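Local coordinates for protein putative mandelate racemase/muconate lactonizing enzyme (Bordetella bronchiseptica, PDB 3DDM) that is of unknown function but belongs to the mandelate racemase/muconate lactonizing enzyme family, pairing an enolase-type N-terminal domain with a TIM-barrel domain, at residues V149-I154 with E169-F174; T200-D205 with A225-L230; I314-S319 with G333-D338. The protein carries 1 engineered substitution. All coordinates share one frame; numbering follows the deposited sequence.

How the contacts relate
All three contacts, met in order along the chain, involve strands of one curled sheet, the barrel of the C-terminal domain; contacts 1 and 2 join neighbouring strands, and contact 3 sets a helix against one. Contact 1 sits between the other two, its centre about 12 Å from each of theirs; the centres of contacts 2 and 3 are about 18 Å apart. On one flank, the backbone of Phe-174 joins Pro-201 and Met-203 of contact 2, with Phe-174 O 2.8 Å from Met-203 N in a probable hydrogen bond. On the other, Ser-152 N lies 2.7 Å from Val-337 O of contact 3, again probably bonded. Contacts 2 and 3 meet more loosely, through packing of Met-203 on Leu-334.

Contact 1 (V149-I154 with E169-F174); sequences VYASGI and EGYRAF
Ala-151 and Phe-174 form a parallel beta bridge, their CA atoms 4.7 Å apart, and Ala-151 N gives its hydrogen, at 2.8 Å, to O of Ala-173, the residue preceding Phe-174. Ala-151 also has a backbone bond with Lys-175, so the edge of strand 146-154 is held on both sides of Phe-174. The Ala-151 O atom adds a C-H...O contact from Phe-174 CA.

On the side of the bridge pair, Ala-151 CB is the small central bump. It rises over one face of the Tyr-171 ring, offset toward the rim and 4.0 Å above the plane, and its other flank comes to CD1 of Phe-174 at 3.6 Å. Val-149 reaches the same tyrosine with one branch: a chi1 of -55° sets CG1 anti to the carbonyl carbon and leaves CG2 between backbone N and carbonyl carbon, where it meets CE1 of Tyr-171 at 3.5 Å. At the far end of the strand, Ile-154 extends its CD1 tip to CB of Phe-174 (3.7 Å), the two side chains lying at a slant.

Strand 146-154, helix 159-169 and strand 174-177 make a complete beta-alpha-beta crossover of the barrel, with a Schellman motif at Gly-170 between the helix and the second strand. The helix packs against this same layer, with Ile-154 on Val-162 and Val-163, and both Tyr-171 and Phe-174 on Lys-166.

Tyr-150 and Ala-173 meet through their CB atoms at 3.4 Å, while the tyrosine ring swings away from the loop; its CG is also set between N and carbonyl carbon (chi1 71°), and its hydroxyl is hydrogen-bonded to Lys-175. Arg-172 curls back the other way, where NH1 bonds to Tyr-171 O from above the carbonyl plane and also to Ala-167 O.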
ATOM      1  N   VAL A 149      -6.991   9.042  30.020  1.00 35.71           N
ATOM      2  CA  VAL A 149      -5.905   8.499  29.209  1.00 35.83           C
ATOM      3  C   VAL A 149      -5.376   7.207  29.822  1.00 36.97           C
ATOM      4  O   VAL A 149      -5.721   6.857  30.961  1.00 37.77           O
ATOM      5  CB  VAL A 149      -4.714   9.482  29.093  1.00 35.19           C
ATOM      6  CG1 VAL A 149      -5.184  10.812  28.576  1.00 35.21           C
ATOM      7  CG2 VAL A 149      -4.033   9.648  30.437  1.00 34.72           C
ATOM      8  N   TYR A 150      -4.556   6.491  29.055  1.00 36.61           N
ATOM      9  CA  TYR A 150      -3.942   5.259  29.538  1.00 34.61           C
ATOM     10  C   TYR A 150      -2.545   5.120  28.948  1.00 33.65           C
ATOM     11  O   TYR A 150      -2.281   5.570  27.837  1.00 33.85           O
ATOM     12  CB  TYR A 150      -4.813   4.021  29.216  1.00 35.63           C
ATOM     13  CG  TYR A 150      -4.909   3.571  27.759  1.00 39.36           C
ATOM     14  CD1 TYR A 150      -5.927   4.046  26.916  1.00 40.39           C
ATOM     15  CD2 TYR A 150      -3.994   2.646  27.232  1.00 38.66           C
ATOM     16  CE1 TYR A 150      -6.030   3.606  25.586  1.00 39.20           C
ATOM     17  CE2 TYR A 150      -4.085   2.204  25.912  1.00 38.79           C
ATOM     18  CZ  TYR A 150      -5.104   2.684  25.093  1.00 41.13           C
ATOM     19  OH  TYR A 150      -5.192   2.238  23.787  1.00 41.33           O
ATOM     20  N   ALA A 151      -1.637   4.542  29.722  1.00 34.44           N
ATOM     21  CA  ALA A 151      -0.273   4.331  29.265  1.00 34.72           C
ATOM     22  C   ALA A 151      -0.411   3.183  28.280  1.00 36.57           C
ATOM     23  O   ALA A 151      -0.858   2.089  28.642  1.00 37.51           O
ATOM     24  CB  ALA A 151       0.627   3.938  30.437  1.00 33.31           C
ATOM     25  N   SER A 152      -0.039   3.434  27.034  1.00 38.19           N
ATOM     26  CA  SER A 152      -0.185   2.426  25.999  1.00 39.11           C
ATOM     27  C   SER A 152       1.117   1.841  25.500  1.00 40.19           C
ATOM     28  O   SER A 152       2.091   2.557  25.305  1.00 41.35           O
ATOM     29  CB  SER A 152      -0.956   3.026  24.819  1.00 37.92           C
ATOM     30  OG  SER A 152      -1.146   2.076  23.793  1.00 39.40           O
ATOM     31  N   GLY A 153       1.125   0.527  25.304  1.00 42.67           N
ATOM     32  CA  GLY A 153       2.296  -0.142  24.767  1.00 43.83           C
ATOM     33  C   GLY A 153       3.479  -0.432  25.662  1.00 44.49           C
ATOM     34  O   GLY A 153       4.621  -0.230  25.257  1.00 45.60           O
ATOM     35  N   ILE A 154       3.205  -0.911  26.868  1.00 45.46           N
ATOM     36  CA  ILE A 154       4.235  -1.275  27.832  1.00 47.25           C
ATOM     37  C   ILE A 154       4.872  -2.590  27.374  1.00 49.45           C
ATOM     38  O   ILE A 154       4.176  -3.592  27.203  1.00 48.81           O
ATOM     39  CB  ILE A 154       3.600  -1.485  29.214  1.00 47.70           C
ATOM     40  CG1 ILE A 154       3.044  -0.153  29.714  1.00 48.57           C
ATOM     41  CG2 ILE A 154       4.601  -2.104  30.174  1.00 46.53           C
ATOM     42  CD1 ILE A 154       1.962  -0.301  30.747  1.00 51.42           C
ATOM     43  N   GLU A 169       4.002   8.950  37.095  1.00 46.68           N
ATOM     44  CA  GLU A 169       3.854  10.098  36.213  1.00 46.99           C
ATOM     45  C   GLU A 169       2.426  10.615  36.206  1.00 47.46           C
ATOM     46  O   GLU A 169       2.193  11.756  35.832  1.00 49.71           O
ATOM     47  CB  GLU A 169       4.296   9.739  34.797  1.00 47.36           C
ATOM     48  CG  GLU A 169       5.804   9.592  34.668  1.00 52.45           C
ATOM     49  CD  GLU A 169       6.240   8.838  33.419  1.00 54.13           C
ATOM     50  OE1 GLU A 169       5.746   9.153  32.315  1.00 55.37           O
ATOM     51  OE2 GLU A 169       7.095   7.935  33.544  1.00 56.76           O
ATOM     52  N   GLY A 170       1.472   9.781  36.617  1.00 47.02           N
ATOM     53  CA  GLY A 170       0.087  10.223  36.654  1.00 46.25           C
ATOM     54  C   GLY A 170      -0.941   9.347  35.957  1.00 46.74           C
ATOM     55  O   GLY A 170      -2.133   9.649  35.972  1.00 46.31           O
ATOM     56  N   TYR A 171      -0.491   8.253  35.356  1.00 47.04           N
ATOM     57  CA  TYR A 171      -1.381   7.350  34.643  1.00 46.20           C
ATOM     58  C   TYR A 171      -2.176   6.415  35.547  1.00 47.36           C
ATOM     59  O   TYR A 171      -1.622   5.799  36.455  1.00 48.78           O
ATOM     60  CB  TYR A 171      -0.567   6.550  33.636  1.00 45.00           C
ATOM     61  CG  TYR A 171      -0.153   7.386  32.458  1.00 44.76           C
ATOM     62  CD1 TYR A 171      -1.077   7.729  31.474  1.00 43.39           C
ATOM     63  CD2 TYR A 171       1.138   7.898  32.358  1.00 45.70           C
ATOM     64  CE1 TYR A 171      -0.736   8.563  30.425  1.00 43.55           C
ATOM     65  CE2 TYR A 171       1.493   8.741  31.311  1.00 45.50           C
ATOM     66  CZ  TYR A 171       0.546   9.072  30.350  1.00 44.31           C
ATOM     67  OH  TYR A 171       0.860   9.947  29.338  1.00 43.03           O
ATOM     68  N   ARG A 172      -3.480   6.310  35.284  1.00 47.37           N
ATOM     69  CA  ARG A 172      -4.363   5.455  36.070  1.00 47.20           C
ATOM     70  C   ARG A 172      -4.998   4.321  35.241  1.00 47.37           C
ATOM     71  O   ARG A 172      -6.013   3.744  35.637  1.00 47.74           O
ATOM     72  CB  ARG A 172      -5.459   6.304  36.734  1.00 48.12           C
ATOM     73  CG  ARG A 172      -4.936   7.352  37.714  1.00 49.31           C
ATOM     74  CD  ARG A 172      -4.282   6.700  38.931  1.00 52.71           C
ATOM     75  NE  ARG A 172      -3.490   7.641  39.727  1.00 55.23           N
ATOM     76  CZ  ARG A 172      -2.183   7.853  39.575  1.00 56.23           C
ATOM     77  NH1 ARG A 172      -1.487   7.195  38.656  1.00 55.70           N
ATOM     78  NH2 ARG A 172      -1.562   8.730  40.350  1.00 58.18           N
ATOM     79  N   ALA A 173      -4.396   4.012  34.094  1.00 45.62           N
ATOM     80  CA  ALA A 173      -4.862   2.939  33.207  1.00 44.61           C
ATOM     81  C   ALA A 173      -3.662   2.516  32.360  1.00 44.09           C
ATOM     82  O   ALA A 173      -2.853   3.353  31.957  1.00 42.72           O
ATOM     83  CB  ALA A 173      -6.001   3.425  32.318  1.00 44.60           C
ATOM     84  N   PHE A 174      -3.542   1.218  32.093  1.00 44.01           N
ATOM     85  CA  PHE A 174      -2.397   0.708  31.340  1.00 44.25           C
ATOM     86  C   PHE A 174      -2.739  -0.386  30.328  1.00 45.16           C
ATOM     87  O   PHE A 174      -3.694  -1.142  30.515  1.00 44.17           O
ATOM     88  CB  PHE A 174      -1.358   0.169  32.333  1.00 42.25           C
ATOM     89  CG  PHE A 174      -1.087   1.101  33.482  1.00 40.35           C
ATOM     90  CD1 PHE A 174      -0.058   2.038  33.414  1.00 40.22           C
ATOM     91  CD2 PHE A 174      -1.926   1.109  34.594  1.00 38.05           C
ATOM     92  CE1 PHE A 174       0.127   2.976  34.435  1.00 39.28           C
ATOM     93  CE2 PHE A 174      -1.752   2.044  35.616  1.00 38.80           C
ATOM     94  CZ  PHE A 174      -0.727   2.981  35.539  1.00 37.19           C
TER

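Contact 2 (T200-D205 with A225-L230); sequences TPLMAD and AQLDWL
Met-203 lays its side chain across the indole of Trp-229, covering one face of the six-membered ring. CG sits 3.6 Å from that ring's centroid and only 8° off its normal, a CH-pi contact, and the chain then bends so that its CE methyl rests on the far rim at CH2, 3.7 Å away. The sulfur stands higher, 4.7 Å from the same centroid, as a more distant Met-aromatic contact.

Leu-227 does the filling on the other side of the strands. Its branches are divided between two neighbours: CD2 presses on CG of Leu-202 at 3.5 Å, and CD1 on CB of Ala-204 at 3.6 Å. Two parallel strands of the TIM barrel, 202-205 and 229-231, lie side by side here, connected through helix 212-222 in a beta-alpha-beta unit, and Trp-229 also touches Arg-304 and Cys-306 on strand 304-309.

Ala-204 pairs with Leu-230 in parallel register. Two backbone bonds run between the segments, a short one from Asp-228 N to Leu-202 O at 2.7 Å and a longer one from Ala-204 N to Trp-229 O. Asp-228 sets its carboxylate alongside Pro-201, with OD2 3.9 Å from CB; that oxygen also has a weak, long ion pair with Arg-304.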
ATOM      1  N   THR A 200      -8.131  -0.424  38.941  1.00 53.12           N
ATOM      2  CA  THR A 200      -7.381   0.139  37.822  1.00 51.52           C
ATOM      3  C   THR A 200      -7.605  -0.595  36.500  1.00 49.77           C
ATOM      4  O   THR A 200      -7.419  -1.812  36.409  1.00 49.88           O
ATOM      5  CB  THR A 200      -5.859   0.146  38.130  1.00 53.58           C
ATOM      6  OG1 THR A 200      -5.621   0.847  39.359  1.00 53.80           O
ATOM      7  CG2 THR A 200      -5.083   0.829  37.002  1.00 52.46           C
ATOM      8  N   PRO A 201      -8.010   0.143  35.454  1.00 46.78           N
ATOM      9  CA  PRO A 201      -8.267  -0.392  34.114  1.00 45.63           C
ATOM     10  C   PRO A 201      -7.007  -0.993  33.489  1.00 45.81           C
ATOM     11  O   PRO A 201      -5.985  -0.322  33.383  1.00 46.74           O
ATOM     12  CB  PRO A 201      -8.741   0.836  33.343  1.00 45.44           C
ATOM     13  CG  PRO A 201      -9.356   1.679  34.388  1.00 45.02           C
ATOM     14  CD  PRO A 201      -8.382   1.564  35.519  1.00 45.02           C
ATOM     15  N   LEU A 202      -7.082  -2.254  33.075  1.00 46.03           N
ATOM     16  CA  LEU A 202      -5.943  -2.921  32.453  1.00 44.42           C
ATOM     17  C   LEU A 202      -6.351  -3.495  31.092  1.00 44.43           C
ATOM     18  O   LEU A 202      -7.396  -4.134  30.959  1.00 43.00           O
ATOM     19  CB  LEU A 202      -5.406  -4.037  33.363  1.00 43.92           C
ATOM     20  CG  LEU A 202      -4.148  -4.771  32.877  1.00 45.33           C
ATOM     21  CD1 LEU A 202      -3.041  -3.771  32.614  1.00 46.57           C
ATOM     22  CD2 LEU A 202      -3.698  -5.784  33.913  1.00 45.76           C
ATOM     23  N   MET A 203      -5.520  -3.253  30.081  1.00 43.46           N
ATOM     24  CA  MET A 203      -5.788  -3.727  28.731  1.00 41.93           C
ATOM     25  C   MET A 203      -4.613  -4.559  28.205  1.00 42.72           C
ATOM     26  O   MET A 203      -3.564  -4.627  28.843  1.00 43.33           O
ATOM     27  CB  MET A 203      -6.050  -2.529  27.803  1.00 39.47           C
ATOM     28  CG  MET A 203      -7.225  -1.646  28.223  1.00 38.53           C
ATOM     29  SD  MET A 203      -6.945  -0.578  29.693  1.00 34.39           S
ATOM     30  CE  MET A 203      -7.203   0.967  28.980  1.00 34.83           C
ATOM     31  N   ALA A 204      -4.801  -5.197  27.048  1.00 42.92           N
ATOM     32  CA  ALA A 204      -3.763  -6.019  26.427  1.00 43.35           C
ATOM     33  C   ALA A 204      -3.867  -5.945  24.906  1.00 43.63           C
ATOM     34  O   ALA A 204      -4.957  -6.039  24.339  1.00 42.30           O
ATOM     35  CB  ALA A 204      -3.883  -7.463  26.890  1.00 43.12           C
ATOM     36  N   ASP A 205      -2.719  -5.782  24.251  1.00 44.79           N
ATOM     37  CA  ASP A 205      -2.654  -5.668  22.799  1.00 45.28           C
ATOM     38  C   ASP A 205      -1.741  -6.747  22.219  1.00 45.19           C
ATOM     39  O   ASP A 205      -0.562  -6.809  22.549  1.00 44.66           O
ATOM     40  CB  ASP A 205      -2.147  -4.270  22.441  1.00 48.67           C
ATOM     41  CG  ASP A 205      -2.140  -4.008  20.953  1.00 53.25           C
ATOM     42  OD1 ASP A 205      -3.096  -4.428  20.275  1.00 57.76           O
ATOM     43  OD2 ASP A 205      -1.184  -3.367  20.458  1.00 56.50           O
ATOM     44  N   ALA A 225      -7.110 -11.631  34.811  1.00 55.23           N
ATOM     45  CA  ALA A 225      -6.483 -10.318  34.883  1.00 54.91           C
ATOM     46  C   ALA A 225      -7.556  -9.232  34.839  1.00 56.26           C
ATOM     47  O   ALA A 225      -7.277  -8.061  35.089  1.00 57.79           O
ATOM     48  CB  ALA A 225      -5.514 -10.135  33.738  1.00 54.54           C
ATOM     49  N   GLN A 226      -8.785  -9.628  34.521  1.00 55.93           N
ATOM     50  CA  GLN A 226      -9.904  -8.690  34.447  1.00 56.23           C
ATOM     51  C   GLN A 226      -9.615  -7.509  33.513  1.00 54.62           C
ATOM     52  O   GLN A 226      -9.774  -6.348  33.892  1.00 55.09           O
ATOM     53  CB  GLN A 226     -10.242  -8.182  35.850  1.00 58.19           C
ATOM     54  CG  GLN A 226     -10.690  -9.277  36.810  1.00 62.22           C
ATOM     55  CD  GLN A 226     -11.959  -9.989  36.346  1.00 64.17           C
ATOM     56  OE1 GLN A 226     -12.989  -9.358  36.112  1.00 64.74           O
ATOM     57  NE2 GLN A 226     -11.888 -11.312  36.221  1.00 65.55           N
ATOM     58  N   LEU A 227      -9.201  -7.816  32.289  1.00 52.22           N
ATOM     59  CA  LEU A 227      -8.880  -6.790  31.304  1.00 49.95           C
ATOM     60  C   LEU A 227     -10.123  -6.062  30.804  1.00 48.46           C
ATOM     61  O   LEU A 227     -11.208  -6.630  30.776  1.00 49.07           O
ATOM     62  CB  LEU A 227      -8.144  -7.422  30.121  1.00 49.11           C
ATOM     63  CG  LEU A 227      -6.880  -8.214  30.468  1.00 50.33           C
ATOM     64  CD1 LEU A 227      -6.272  -8.754  29.191  1.00 51.28           C
ATOM     65  CD2 LEU A 227      -5.874  -7.330  31.192  1.00 49.80           C
ATOM     66  N   ASP A 228      -9.962  -4.800  30.419  1.00 47.21           N
ATOM     67  CA  ASP A 228     -11.073  -4.012  29.900  1.00 46.08           C
ATOM     68  C   ASP A 228     -11.323  -4.391  28.451  1.00 45.43           C
ATOM     69  O   ASP A 228     -12.433  -4.237  27.946  1.00 43.61           O
ATOM     70  CB  ASP A 228     -10.765  -2.516  29.990  1.00 48.00           C
ATOM     71  CG  ASP A 228     -11.163  -1.916  31.324  1.00 49.54           C
ATOM     72  OD1 ASP A 228     -10.966  -2.593  32.365  1.00 52.12           O
ATOM     73  OD2 ASP A 228     -11.657  -0.765  31.328  1.00 47.80           O
ATOM     74  N   TRP A 229     -10.274  -4.862  27.781  1.00 45.36           N
ATOM     75  CA  TRP A 229     -10.382  -5.295  26.394  1.00 47.30           C
ATOM     76  C   TRP A 229      -9.094  -5.944  25.884  1.00 49.07           C
ATOM     77  O   TRP A 229      -7.997  -5.666  26.384  1.00 49.35           O
ATOM     78  CB  TRP A 229     -10.788  -4.124  25.486  1.00 46.41           C
ATOM     79  CG  TRP A 229      -9.689  -3.165  25.106  1.00 47.33           C
ATOM     80  CD1 TRP A 229      -8.599  -3.424  24.313  1.00 46.70           C
ATOM     81  CD2 TRP A 229      -9.619  -1.770  25.435  1.00 48.97           C
ATOM     82  NE1 TRP A 229      -7.862  -2.275  24.124  1.00 46.54           N
ATOM     83  CE2 TRP A 229      -8.463  -1.246  24.799  1.00 47.47           C
ATOM     84  CE3 TRP A 229     -10.422  -0.909  26.204  1.00 48.67           C
ATOM     85  CZ2 TRP A 229      -8.092   0.095  24.910  1.00 46.53           C
ATOM     86  CZ3 TRP A 229     -10.052   0.427  26.313  1.00 47.56           C
ATOM     87  CH2 TRP A 229      -8.894   0.914  25.668  1.00 48.61           C
ATOM     88  N   LEU A 230      -9.244  -6.825  24.897  1.00 48.46           N
ATOM     89  CA  LEU A 230      -8.122  -7.527  24.286  1.00 47.77           C
ATOM     90  C   LEU A 230      -7.995  -6.920  22.886  1.00 46.97           C
ATOM     91  O   LEU A 230      -8.888  -7.069  22.048  1.00 46.26           O
ATOM     92  CB  LEU A 230      -8.437  -9.020  24.198  1.00 49.94           C
ATOM     93  CG  LEU A 230      -7.298 -10.022  24.355  1.00 51.77           C
ATOM     94  CD1 LEU A 230      -7.842 -11.441  24.164  1.00 52.21           C
ATOM     95  CD2 LEU A 230      -6.210  -9.716  23.344  1.00 52.38           C
TER

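Contact 3 (I314-S319 with G333-D338); sequences IGLQAS and GLLGVD. Engineered in segment 333-338: Gly-336 (natural residue Glu).
Gly-315 O is gripped twice by Ser-319, the same residue that turns its CB toward Leu-335. Ser-319 N and Ser-319 OG each donate to Gly-315 O at 3.0 Å, arriving from opposite faces of the carbonyl plane, so the hydroxyl is folded back onto its own helix rather than used across the contact.

What crosses is apolar. Leu-316 carries most of the contact, with CG anti to the backbone N (chi1 -180°) and the two methyls divided: CD1 meets CD1 of Leu-335 at 3.4 Å, while CD2 meets CG1 of Val-337 at 3.9 Å, the latter pair crossing nearly at right angles. Leu-335 straddles its neighbours in turn, its CD2 lying 3.8 Å from Ser-319 CB.

The helix segment 314-319 lies against strand 334-338 with axes 9.5 Å apart and running antiparallel at 168°, as expected in a beta-alpha-beta unit of the barrel, here strand 304-309, helix 313-325 and strand 334-338. Between Leu-335 and Val-337 comes Gly-336, an engineered residue (glutamate in the natural sequence), which offers only its carbonyl O to Leu-316 CD1. Tyr-309 of strand 304-309 and Arg-345 of helix 343-346 pack against Leu-316 from outside the two segments.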
ATOM      1  N   ILE A 314       1.226  16.266  17.490  1.00 35.42           N
ATOM      2  CA  ILE A 314       0.108  16.808  16.725  1.00 35.24           C
ATOM      3  C   ILE A 314      -1.025  15.798  16.581  1.00 35.77           C
ATOM      4  O   ILE A 314      -2.189  16.112  16.844  1.00 36.04           O
ATOM      5  CB  ILE A 314       0.572  17.268  15.323  1.00 35.51           C
ATOM      6  CG1 ILE A 314       1.601  18.394  15.470  1.00 38.12           C
ATOM      7  CG2 ILE A 314      -0.609  17.779  14.509  1.00 34.20           C
ATOM      8  CD1 ILE A 314       1.057  19.638  16.146  1.00 36.88           C
ATOM      9  N   GLY A 315      -0.678  14.581  16.173  1.00 35.57           N
ATOM     10  CA  GLY A 315      -1.678  13.548  15.992  1.00 33.16           C
ATOM     11  C   GLY A 315      -2.339  13.189  17.298  1.00 33.39           C
ATOM     12  O   GLY A 315      -3.534  12.913  17.340  1.00 34.44           O
ATOM     13  N   LEU A 316      -1.559  13.183  18.372  1.00 34.39           N
ATOM     14  CA  LEU A 316      -2.099  12.858  19.689  1.00 35.54           C
ATOM     15  C   LEU A 316      -3.102  13.922  20.134  1.00 36.55           C
ATOM     16  O   LEU A 316      -4.175  13.590  20.642  1.00 35.53           O
ATOM     17  CB  LEU A 316      -0.975  12.746  20.731  1.00 34.26           C
ATOM     18  CG  LEU A 316      -1.496  12.397  22.129  1.00 33.14           C
ATOM     19  CD1 LEU A 316      -2.261  11.089  22.066  1.00 33.71           C
ATOM     20  CD2 LEU A 316      -0.340  12.298  23.117  1.00 34.62           C
ATOM     21  N   GLN A 317      -2.745  15.196  19.956  1.00 37.37           N
ATOM     22  CA  GLN A 317      -3.633  16.290  20.329  1.00 39.10           C
ATOM     23  C   GLN A 317      -4.916  16.171  19.506  1.00 40.87           C
ATOM     24  O   GLN A 317      -6.019  16.352  20.031  1.00 42.93           O
ATOM     25  CB  GLN A 317      -2.959  17.652  20.085  1.00 39.25           C
ATOM     26  CG  GLN A 317      -1.804  17.998  21.066  1.00 39.85           C
ATOM     27  CD  GLN A 317      -2.276  18.622  22.391  1.00 40.28           C
ATOM     28  OE1 GLN A 317      -1.752  18.306  23.467  1.00 36.13           O
ATOM     29  NE2 GLN A 317      -3.253  19.526  22.310  1.00 38.63           N
ATOM     30  N   ALA A 318      -4.773  15.839  18.223  1.00 40.45           N
ATOM     31  CA  ALA A 318      -5.926  15.689  17.341  1.00 40.30           C
ATOM     32  C   ALA A 318      -6.868  14.614  17.868  1.00 40.65           C
ATOM     33  O   ALA A 318      -8.091  14.756  17.786  1.00 41.94           O
ATOM     34  CB  ALA A 318      -5.473  15.336  15.932  1.00 39.64           C
ATOM     35  N   SER A 319      -6.296  13.542  18.409  1.00 40.02           N
ATOM     36  CA  SER A 319      -7.092  12.444  18.954  1.00 40.18           C
ATOM     37  C   SER A 319      -7.785  12.834  20.251  1.00 41.15           C
ATOM     38  O   SER A 319      -8.925  12.433  20.499  1.00 42.11           O
ATOM     39  CB  SER A 319      -6.212  11.219  19.195  1.00 38.42           C
ATOM     40  OG  SER A 319      -5.602  10.817  17.982  1.00 39.17           O
ATOM     41  N   GLY A 333     -14.719   6.959  27.259  1.00 54.97           N
ATOM     42  CA  GLY A 333     -13.641   6.666  26.336  1.00 51.98           C
ATOM     43  C   GLY A 333     -12.283   7.035  26.899  1.00 51.11           C
ATOM     44  O   GLY A 333     -12.160   7.996  27.657  1.00 52.27           O
ATOM     45  N   LEU A 334     -11.253   6.276  26.540  1.00 49.29           N
ATOM     46  CA  LEU A 334      -9.910   6.562  27.024  1.00 46.00           C
ATOM     47  C   LEU A 334      -8.952   6.743  25.867  1.00 47.31           C
ATOM     48  O   LEU A 334      -8.941   5.944  24.928  1.00 48.51           O
ATOM     49  CB  LEU A 334      -9.416   5.442  27.940  1.00 43.34           C
ATOM     50  CG  LEU A 334     -10.214   5.222  29.233  1.00 42.07           C
ATOM     51  CD1 LEU A 334      -9.401   4.395  30.201  1.00 38.32           C
ATOM     52  CD2 LEU A 334     -10.549   6.561  29.867  1.00 42.32           C
ATOM     53  N   LEU A 335      -8.159   7.809  25.931  1.00 47.08           N
ATOM     54  CA  LEU A 335      -7.181   8.111  24.896  1.00 45.70           C
ATOM     55  C   LEU A 335      -5.871   7.463  25.312  1.00 46.26           C
ATOM     56  O   LEU A 335      -5.407   7.663  26.435  1.00 47.60           O
ATOM     57  CB  LEU A 335      -7.031   9.627  24.763  1.00 46.47           C
ATOM     58  CG  LEU A 335      -6.099  10.275  23.727  1.00 46.45           C
ATOM     59  CD1 LEU A 335      -4.765  10.555  24.350  1.00 46.75           C
ATOM     60  CD2 LEU A 335      -5.964   9.395  22.502  1.00 46.48           C
ATOM     61  N   GLY A 336      -5.295   6.662  24.416  1.00 46.33           N
ATOM     62  CA  GLY A 336      -4.048   5.977  24.710  1.00 43.38           C
ATOM     63  C   GLY A 336      -2.840   6.808  24.343  1.00 43.31           C
ATOM     64  O   GLY A 336      -2.767   7.370  23.251  1.00 43.48           O
ATOM     65  N   VAL A 337      -1.887   6.889  25.260  1.00 42.15           N
ATOM     66  CA  VAL A 337      -0.675   7.662  25.039  1.00 41.32           C
ATOM     67  C   VAL A 337       0.523   6.721  25.088  1.00 43.01           C
ATOM     68  O   VAL A 337       0.615   5.873  25.986  1.00 42.78           O
ATOM     69  CB  VAL A 337      -0.512   8.757  26.131  1.00 41.08           C
ATOM     70  CG1 VAL A 337       0.667   9.660  25.806  1.00 38.57           C
ATOM     71  CG2 VAL A 337      -1.793   9.568  26.248  1.00 39.62           C
ATOM     72  N   ASP A 338       1.425   6.866  24.115  1.00 43.41           N
ATOM     73  CA  ASP A 338       2.638   6.048  24.034  1.00 43.94           C
ATOM     74  C   ASP A 338       3.371   6.049  25.379  1.00 42.54           C
ATOM     75  O   ASP A 338       3.699   7.104  25.913  1.00 40.93           O
ATOM     76  CB  ASP A 338       3.568   6.611  22.959  1.00 47.89           C
ATOM     77  CG  ASP A 338       4.606   5.606  22.494  1.00 49.72           C
ATOM     78  OD1 ASP A 338       4.988   4.713  23.287  1.00 49.74           O
ATOM     79  OD2 ASP A 338       5.045   5.723  21.330  1.00 51.42           O
TER